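Local coordinates for probable spore coat polysaccharide biosynthesis protein E (Chromobacterium violaceum ATCC 12472, PDB 3G8R), which probably acts as an N-acylneuraminate-9-phosphate synthase of the sialic acid synthase family and binds a zinc ion in its barrel domain, at residues A143-R147 with E148-K152; V170-Y173 with P174-D178; E292-A296 with D297-F301. All coordinates share one frame; numbering follows the deposited sequence.

Interaction 1 (A143-R147 with E148-K152)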
loop_
_atom_site.group_PDB
_atom_site.type_symbol
_atom_site.label_atom_id
_atom_site.label_comp_id
_atom_site.label_asym_id
_atom_site.label_seq_id
_atom_site.Cartn_x
_atom_site.Cartn_y
_atom_site.Cartn_z
ATOM N N ALA A 143 -9.586 -8.823 14.986
ATOM C CA ALA A 143 -8.377 -9.038 15.795
ATOM C C ALA A 143 -8.248 -10.442 16.413
ATOM O O ALA A 143 -9.110 -10.900 17.130
ATOM C CB ALA A 143 -8.256 -7.998 16.862
ATOM N N GLY A 144 -7.161 -11.134 16.126
ATOM C CA GLY A 144 -6.961 -12.476 16.659
ATOM C C GLY A 144 -8.073 -13.468 16.352
ATOM O O GLY A 144 -8.273 -14.421 17.120
ATOM N N ALA A 145 -8.809 -13.257 15.260
ATOM C CA ALA A 145 -9.803 -14.238 14.835
ATOM C C ALA A 145 -9.088 -15.282 14.018
ATOM O O ALA A 145 -8.249 -14.941 13.181
ATOM C CB ALA A 145 -10.869 -13.589 13.989
ATOM N N ARG A 146 -9.414 -16.548 14.233
ATOM C CA ARG A 146 -8.933 -17.590 13.336
ATOM C C ARG A 146 -9.543 -17.425 11.940
ATOM O O ARG A 146 -10.665 -16.923 11.792
ATOM C CB ARG A 146 -9.285 -18.966 13.873
ATOM C CG ARG A 146 -8.773 -19.230 15.238
ATOM C CD ARG A 146 -8.766 -20.715 15.504
ATOM N NE ARG A 146 -10.079 -21.294 15.867
ATOM C CZ ARG A 146 -10.638 -22.384 15.301
ATOM N NH1 ARG A 146 -10.030 -23.060 14.305
ATOM N NH2 ARG A 146 -11.830 -22.809 15.732
ATOM N N ARG A 147 -8.780 -17.834 10.925
ATOM C CA ARG A 147 -9.248 -17.904 9.541
ATOM C C ARG A 147 -10.555 -18.715 9.437
ATOM O O ARG A 147 -11.544 -18.241 8.881
ATOM C CB ARG A 147 -8.167 -18.536 8.669
ATOM C CG ARG A 147 -8.292 -18.211 7.192
ATOM C CD ARG A 147 -7.225 -18.962 6.368
ATOM N NE ARG A 147 -7.649 -20.286 5.879
ATOM C CZ ARG A 147 -7.111 -21.447 6.256
ATOM N NH1 ARG A 147 -7.568 -22.594 5.743
ATOM N NH2 ARG A 147 -6.112 -21.467 7.142
ATOM N N GLU A 148 -10.555 -19.922 9.996
ATOM C CA GLU A 148 -11.740 -20.776 10.011
ATOM C C GLU A 148 -12.983 -20.068 10.605
ATOM O O GLU A 148 -14.106 -20.249 10.113
ATOM C CB GLU A 148 -11.459 -22.127 10.697
ATOM C CG GLU A 148 -10.267 -22.165 11.673
ATOM C CD GLU A 148 -8.872 -21.983 11.008
ATOM O OE1 GLU A 148 -8.538 -22.759 10.083
ATOM O OE2 GLU A 148 -8.111 -21.056 11.418
ATOM N N ASP A 149 -12.779 -19.242 11.624
ATOM C CA ASP A 149 -13.880 -18.490 12.206
ATOM C C ASP A 149 -14.392 -17.353 11.337
ATOM O O ASP A 149 -15.595 -17.093 11.326
ATOM C CB ASP A 149 -13.486 -17.899 13.554
ATOM C CG ASP A 149 -13.389 -18.939 14.645
ATOM O OD1 ASP A 149 -14.134 -19.964 14.562
ATOM O OD2 ASP A 149 -12.571 -18.715 15.589
ATOM N N ILE A 150 -13.481 -16.655 10.662
ATOM C CA ILE A 150 -13.822 -15.468 9.889
ATOM C C ILE A 150 -14.489 -15.964 8.655
ATOM O O ILE A 150 -15.452 -15.379 8.178
ATOM C CB ILE A 150 -12.584 -14.680 9.447
ATOM C CG1 ILE A 150 -11.678 -14.390 10.618
ATOM C CG2 ILE A 150 -12.986 -13.358 8.803
ATOM C CD1 ILE A 150 -10.382 -13.669 10.260
ATOM N N ASP A 151 -13.947 -17.053 8.132
ATOM C CA ASP A 151 -14.636 -17.853 7.134
ATOM C C ASP A 151 -16.054 -18.212 7.547
ATOM O O ASP A 151 -16.972 -17.987 6.766
ATOM C CB ASP A 151 -13.876 -19.129 6.873
ATOM C CG ASP A 151 -12.799 -18.963 5.847
ATOM O OD1 ASP A 151 -12.482 -17.827 5.439
ATOM O OD2 ASP A 151 -12.254 -20.013 5.427
ATOM N N LYS A 152 -16.250 -18.774 8.740
ATOM C CA LYS A 152 -17.600 -19.181 9.116
ATOM C C LYS A 152 -18.481 -17.953 9.093
ATOM O O LYS A 152 -19.550 -17.948 8.446
ATOM C CB LYS A 152 -17.671 -19.824 10.493
ATOM C CG LYS A 152 -17.413 -21.308 10.473
ATOM C CD LYS A 152 -17.126 -21.884 11.866
ATOM C CE LYS A 152 -16.165 -23.087 11.754
ATOM N NZ LYS A 152 -15.124 -23.069 12.841
#

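Interaction 2 (V170-Y173 with P174-D178)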
loop_
_atom_site.group_PDB
_atom_site.type_symbol
_atom_site.label_atom_id
_atom_site.label_comp_id
_atom_site.label_asym_id
_atom_site.label_seq_id
_atom_site.Cartn_x
_atom_site.Cartn_y
_atom_site.Cartn_z
ATOM N N VAL A 170 -5.871 -4.790 15.568
ATOM C CA VAL A 170 -5.065 -5.465 16.544
ATOM C C VAL A 170 -5.530 -5.042 17.936
ATOM O O VAL A 170 -5.754 -3.846 18.217
ATOM C CB VAL A 170 -3.589 -5.141 16.342
ATOM C CG1 VAL A 170 -2.740 -5.993 17.252
ATOM C CG2 VAL A 170 -3.205 -5.365 14.879
ATOM N N ALA A 171 -5.683 -6.044 18.799
ATOM C CA ALA A 171 -6.132 -5.837 20.154
ATOM C C ALA A 171 -4.957 -5.527 21.078
ATOM O O ALA A 171 -4.738 -6.196 22.084
ATOM C CB ALA A 171 -6.912 -7.047 20.626
ATOM N N GLU A 172 -4.170 -4.530 20.737
ATOM C CA GLU A 172 -3.223 -4.017 21.703
ATOM C C GLU A 172 -3.561 -2.572 21.837
ATOM O O GLU A 172 -3.788 -1.856 20.844
ATOM C CB GLU A 172 -1.776 -4.260 21.302
ATOM C CG GLU A 172 -1.430 -5.743 21.287
ATOM C CD GLU A 172 -0.166 -6.069 20.501
ATOM O OE1 GLU A 172 -0.050 -7.225 20.001
ATOM O OE2 GLU A 172 0.714 -5.180 20.395
ATOM N N TYR A 173 -3.649 -2.161 23.088
ATOM C CA TYR A 173 -4.325 -0.936 23.423
ATOM C C TYR A 173 -3.349 -0.102 24.202
ATOM O O TYR A 173 -3.280 -0.232 25.412
ATOM C CB TYR A 173 -5.530 -1.276 24.299
ATOM C CG TYR A 173 -6.722 -1.899 23.573
ATOM C CD1 TYR A 173 -6.860 -3.291 23.446
ATOM C CD2 TYR A 173 -7.732 -1.098 23.055
ATOM C CE1 TYR A 173 -7.975 -3.871 22.798
ATOM C CE2 TYR A 173 -8.853 -1.656 22.420
ATOM C CZ TYR A 173 -8.962 -3.040 22.289
ATOM O OH TYR A 173 -10.078 -3.537 21.653
ATOM N N PRO A 174 -2.561 0.745 23.539
ATOM C CA PRO A 174 -2.402 1.095 22.132
ATOM C C PRO A 174 -1.513 0.102 21.413
ATOM O O PRO A 174 -0.931 -0.793 22.044
ATOM C CB PRO A 174 -1.671 2.424 22.206
ATOM C CG PRO A 174 -0.825 2.245 23.403
ATOM C CD PRO A 174 -1.648 1.522 24.391
ATOM N N THR A 175 -1.390 0.277 20.105
ATOM C CA THR A 175 -0.654 -0.675 19.280
ATOM C C THR A 175 0.699 -0.128 18.868
ATOM O O THR A 175 0.780 0.951 18.300
ATOM C CB THR A 175 -1.448 -1.063 18.041
ATOM O OG1 THR A 175 -2.812 -1.350 18.415
ATOM C CG2 THR A 175 -0.817 -2.249 17.372
ATOM N N PRO A 176 1.776 -0.851 19.209
ATOM C CA PRO A 176 3.116 -0.477 18.745
ATOM C C PRO A 176 3.216 -0.435 17.224
ATOM O O PRO A 176 2.569 -1.208 16.530
ATOM C CB PRO A 176 4.015 -1.597 19.294
ATOM C CG PRO A 176 3.328 -2.124 20.477
ATOM C CD PRO A 176 1.819 -1.815 20.330
ATOM N N ASP A 177 4.045 0.472 16.725
ATOM C CA ASP A 177 4.302 0.633 15.304
ATOM C C ASP A 177 4.736 -0.678 14.719
ATOM O O ASP A 177 4.150 -1.142 13.765
ATOM C CB ASP A 177 5.389 1.666 15.114
ATOM C CG ASP A 177 5.037 3.003 15.728
ATOM O OD1 ASP A 177 4.203 3.020 16.652
ATOM O OD2 ASP A 177 5.587 4.031 15.283
ATOM N N ASP A 178 5.786 -1.239 15.317
ATOM C CA ASP A 178 6.192 -2.651 15.258
ATOM C C ASP A 178 5.049 -3.670 14.990
ATOM O O ASP A 178 5.287 -4.783 14.504
ATOM C CB ASP A 178 6.742 -2.981 16.656
ATOM C CG ASP A 178 8.127 -3.547 16.616
ATOM O OD1 ASP A 178 8.985 -2.753 16.212
ATOM O OD2 ASP A 178 8.376 -4.738 16.988
#

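Interaction 3 (E292-A296 with D297-F301)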
loop_
_atom_site.group_PDB
_atom_site.type_symbol
_atom_site.label_atom_id
_atom_site.label_comp_id
_atom_site.label_asym_id
_atom_site.label_seq_id
_atom_site.Cartn_x
_atom_site.Cartn_y
_atom_site.Cartn_z
ATOM N N GLU A 292 12.903 1.259 -53.266
ATOM C CA GLU A 292 13.903 0.471 -52.541
ATOM C C GLU A 292 13.346 0.086 -51.189
ATOM O O GLU A 292 12.703 0.900 -50.515
ATOM C CB GLU A 292 15.203 1.238 -52.313
ATOM C CG GLU A 292 16.236 1.117 -53.427
ATOM C CD GLU A 292 17.685 1.225 -52.917
ATOM O OE1 GLU A 292 18.398 2.159 -53.374
ATOM O OE2 GLU A 292 18.111 0.385 -52.074
ATOM N N ALA A 293 13.587 -1.157 -50.794
ATOM C CA ALA A 293 13.222 -1.588 -49.447
ATOM C C ALA A 293 14.285 -1.141 -48.448
ATOM O O ALA A 293 15.474 -1.078 -48.763
ATOM C CB ALA A 293 13.020 -3.110 -49.374
ATOM N N LEU A 294 13.831 -0.838 -47.242
ATOM C CA LEU A 294 14.687 -0.368 -46.190
ATOM C C LEU A 294 15.284 -1.539 -45.451
ATOM O O LEU A 294 14.545 -2.367 -44.955
ATOM C CB LEU A 294 13.838 0.441 -45.236
ATOM C CG LEU A 294 14.076 1.948 -45.145
ATOM C CD1 LEU A 294 14.337 2.643 -46.457
ATOM C CD2 LEU A 294 12.891 2.554 -44.444
ATOM N N THR A 295 16.606 -1.628 -45.364
ATOM C CA THR A 295 17.220 -2.785 -44.681
ATOM C C THR A 295 18.270 -2.423 -43.601
ATOM O O THR A 295 18.557 -1.244 -43.342
ATOM C CB THR A 295 17.792 -3.802 -45.699
ATOM O OG1 THR A 295 18.860 -3.192 -46.435
ATOM C CG2 THR A 295 16.725 -4.257 -46.697
ATOM N N ALA A 296 18.834 -3.441 -42.964
ATOM C CA ALA A 296 19.905 -3.242 -41.969
ATOM C C ALA A 296 21.135 -2.501 -42.535
ATOM O O ALA A 296 21.794 -1.743 -41.817
ATOM C CB ALA A 296 20.313 -4.581 -41.313
ATOM N N ASP A 297 21.441 -2.739 -43.806
ATOM C CA ASP A 297 22.385 -1.907 -44.535
ATOM C C ASP A 297 21.453 -0.861 -45.096
ATOM O O ASP A 297 20.302 -1.172 -45.336
ATOM C CB ASP A 297 23.035 -2.691 -45.662
ATOM C CG ASP A 297 23.105 -4.198 -45.376
ATOM O OD1 ASP A 297 23.967 -4.645 -44.574
ATOM O OD2 ASP A 297 22.291 -4.942 -45.964
ATOM N N ASN A 298 21.899 0.370 -45.258
ATOM C CA ASN A 298 21.004 1.484 -45.666
ATOM C C ASN A 298 20.295 2.316 -44.575
ATOM O O ASN A 298 20.093 3.516 -44.798
ATOM C CB ASN A 298 20.111 1.169 -46.910
ATOM C CG ASN A 298 18.696 0.746 -46.567
ATOM O OD1 ASN A 298 18.350 0.584 -45.407
ATOM N ND2 ASN A 298 17.870 0.543 -47.597
ATOM N N VAL A 299 19.936 1.716 -43.427
ATOM C CA VAL A 299 19.530 2.503 -42.245
ATOM C C VAL A 299 20.405 2.270 -41.016
ATOM O O VAL A 299 21.017 1.225 -40.870
ATOM C CB VAL A 299 18.133 2.176 -41.736
ATOM C CG1 VAL A 299 17.109 2.230 -42.825
ATOM C CG2 VAL A 299 18.150 0.812 -41.051
ATOM N N SER A 300 20.390 3.243 -40.112
ATOM C CA SER A 300 20.998 3.136 -38.806
ATOM C C SER A 300 20.140 3.873 -37.764
ATOM O O SER A 300 19.269 4.666 -38.093
ATOM C CB SER A 300 22.419 3.711 -38.840
ATOM O OG SER A 300 22.422 5.136 -38.913
ATOM N N PHE A 301 20.397 3.615 -36.498
ATOM C CA PHE A 301 19.604 4.239 -35.465
ATOM C C PHE A 301 20.455 5.209 -34.699
ATOM O O PHE A 301 21.609 4.936 -34.426
ATOM C CB PHE A 301 19.025 3.185 -34.527
ATOM C CG PHE A 301 18.401 2.054 -35.241
ATOM C CD1 PHE A 301 17.296 2.258 -36.064
ATOM C CD2 PHE A 301 18.939 0.800 -35.160
ATOM C CE1 PHE A 301 16.723 1.212 -36.753
ATOM C CE2 PHE A 301 18.387 -0.235 -35.855
ATOM C CZ PHE A 301 17.269 -0.034 -36.642
#

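Interaction 1 (A143-R147 with E148-K152)
R146, just before helix 147-158, lays its side chain alongside the first turn and sets its guanidinium beside the carboxylate of D149. The two flat groups stand steeply to each other, their planes 75° apart, and NE lies 3.6 Å from OD2 of D149. Because that oxygen sits well out of the guanidinium plane, no N-H points at it, and the salt bridge is one of charge alone. A bend at chi3 (-80°) turns the end of R146 back toward the helix. The other oxygen of D149, OD1, has a long salt bridge of 3.7 Å to NZ of K152, so D149 lies between two positive side chains and probably offsets their mutual repulsion.

R147 leaves in another direction. With CG anti to the backbone N (chi1 -159°), its chain runs off away from 148-152, and OE1 of E148 is met only over one guanidinium face, 4.0 Å from NH2, too far for a salt bridge. On the inner side, A145 CB packs against I150 CG1 at 3.6 Å, and I150 goes on to touch T142 and Y192. D151 starts out toward R147, and its OD1 is hydrogen-bonded to the hydroxyl of Y192.

Backbone bonds start the helix: I150 N to R146 O at 3.0 Å and D151 N to R147 O at 2.8 Å. R146 is the N-cap residue of this beta-to-alpha connection in a TIM barrel, leading from strand 138-141 into helix 147-158.

Interaction 2 (V170-Y173 with P174-D178)
T175 and E172 share the one hydrogen bond that closes this turn: the hydroxyl OG1 of T175 donates to the backbone O of E172 over 2.7 Å. The approach is bent, with a C=O...OG1 angle of 140° and the donor tilted 27° from the carbonyl plane. T175 can make it because OG1 lies beside its own backbone N (chi1 -46°), the side facing the carbonyl. The backbone N of T175 is also near that oxygen, at 3.3 Å, but its angle is too poor for a bond.

Nonpolar and mixed packing fills in around it. The methyl CG2 of T175, anti to the backbone N, comes up to V170 CB at 4.1 Å. E172 stretches its chain out across P176 at roughly a right angle, putting OE2 3.5 Å from the ring carbon CD; the same OE2 is hydrogen-bonded to ND1 of H179.

Backbone geometry sets the path. A171 is the centre of an inverse gamma turn, with a weak bond of 3.1 Å from E172 N to V170 O, and the peptide between Y173 and P174 is cis, which folds the chain sharply there.

Y173 points its CB bond away from P174-D178 and its ring meets those of H202 and Y238. The backbone O of V170 accepts a hydrogen bond from ND1 of H202, a zinc ligand together with H225. This loop follows strand 164-168 and lines the zinc site of the TIM barrel, with the Y173 side chain about 4 Å from the metal.

Interaction 3 (E292-A296 with D297-F301)
A293 and N298 meet through a weak hydrogen bond: the backbone O of A293 accepts from ND2 of N298, 3.1 Å away, with the bond bent to 130° at the hydrogen. Just before it, E292 has its OE1 hydrogen-bonded to the backbone N of A289. At L294, CG packs on V299 CG1 at 3.8 Å, the two side chains crossing at about a right angle, and L294 also touches V288 and W315.

T295 takes part in three hydrogen bonds, through its N, its OG1 and its O. Its backbone N donates to N298 OD1 over 2.8 Å, coming from above the plane of the side-chain amide and not along a lone pair. The amide of N298 thus lies against the backbone of 293-295, using its oxygen at one residue and its nitrogen at another, while its own backbone pairs with T285. This is the tight turn leading into strand 299-302 of the SAF domain, where that strand pairs antiparallel with strand 281-284.

The hydroxyl of T295 sits between its own backbone N and carbonyl carbon (chi1 64°), from where OG1 donates to D297 O at 2.7 Å. T295 O accepts a hydrogen bond from V299 N at 3.3 Å, and the methyl CG2 of V299 lies close to the same oxygen, while V299 also packs on V282 of strand 281-284.

Along the chain the three contacts come in series, the first two in the TIM-barrel domain and the third in the SAF domain. Interactions 1 and 2 follow neighbouring parallel strands, 138-141 and 164-168. Their centres are 19 Å apart, yet they touch where A143 CB meets A171 N at 3.8 Å, and both reach E271 of the second subunit. Interaction 3 is remote: its centre is about 66 Å from each of the others, and its nearest atoms are about 51 Å from interaction 2. The chain is therefore strongly elongated, though F301 packs on P126 of the second subunit, so the SAF domain of one chain meets the barrel of its partner.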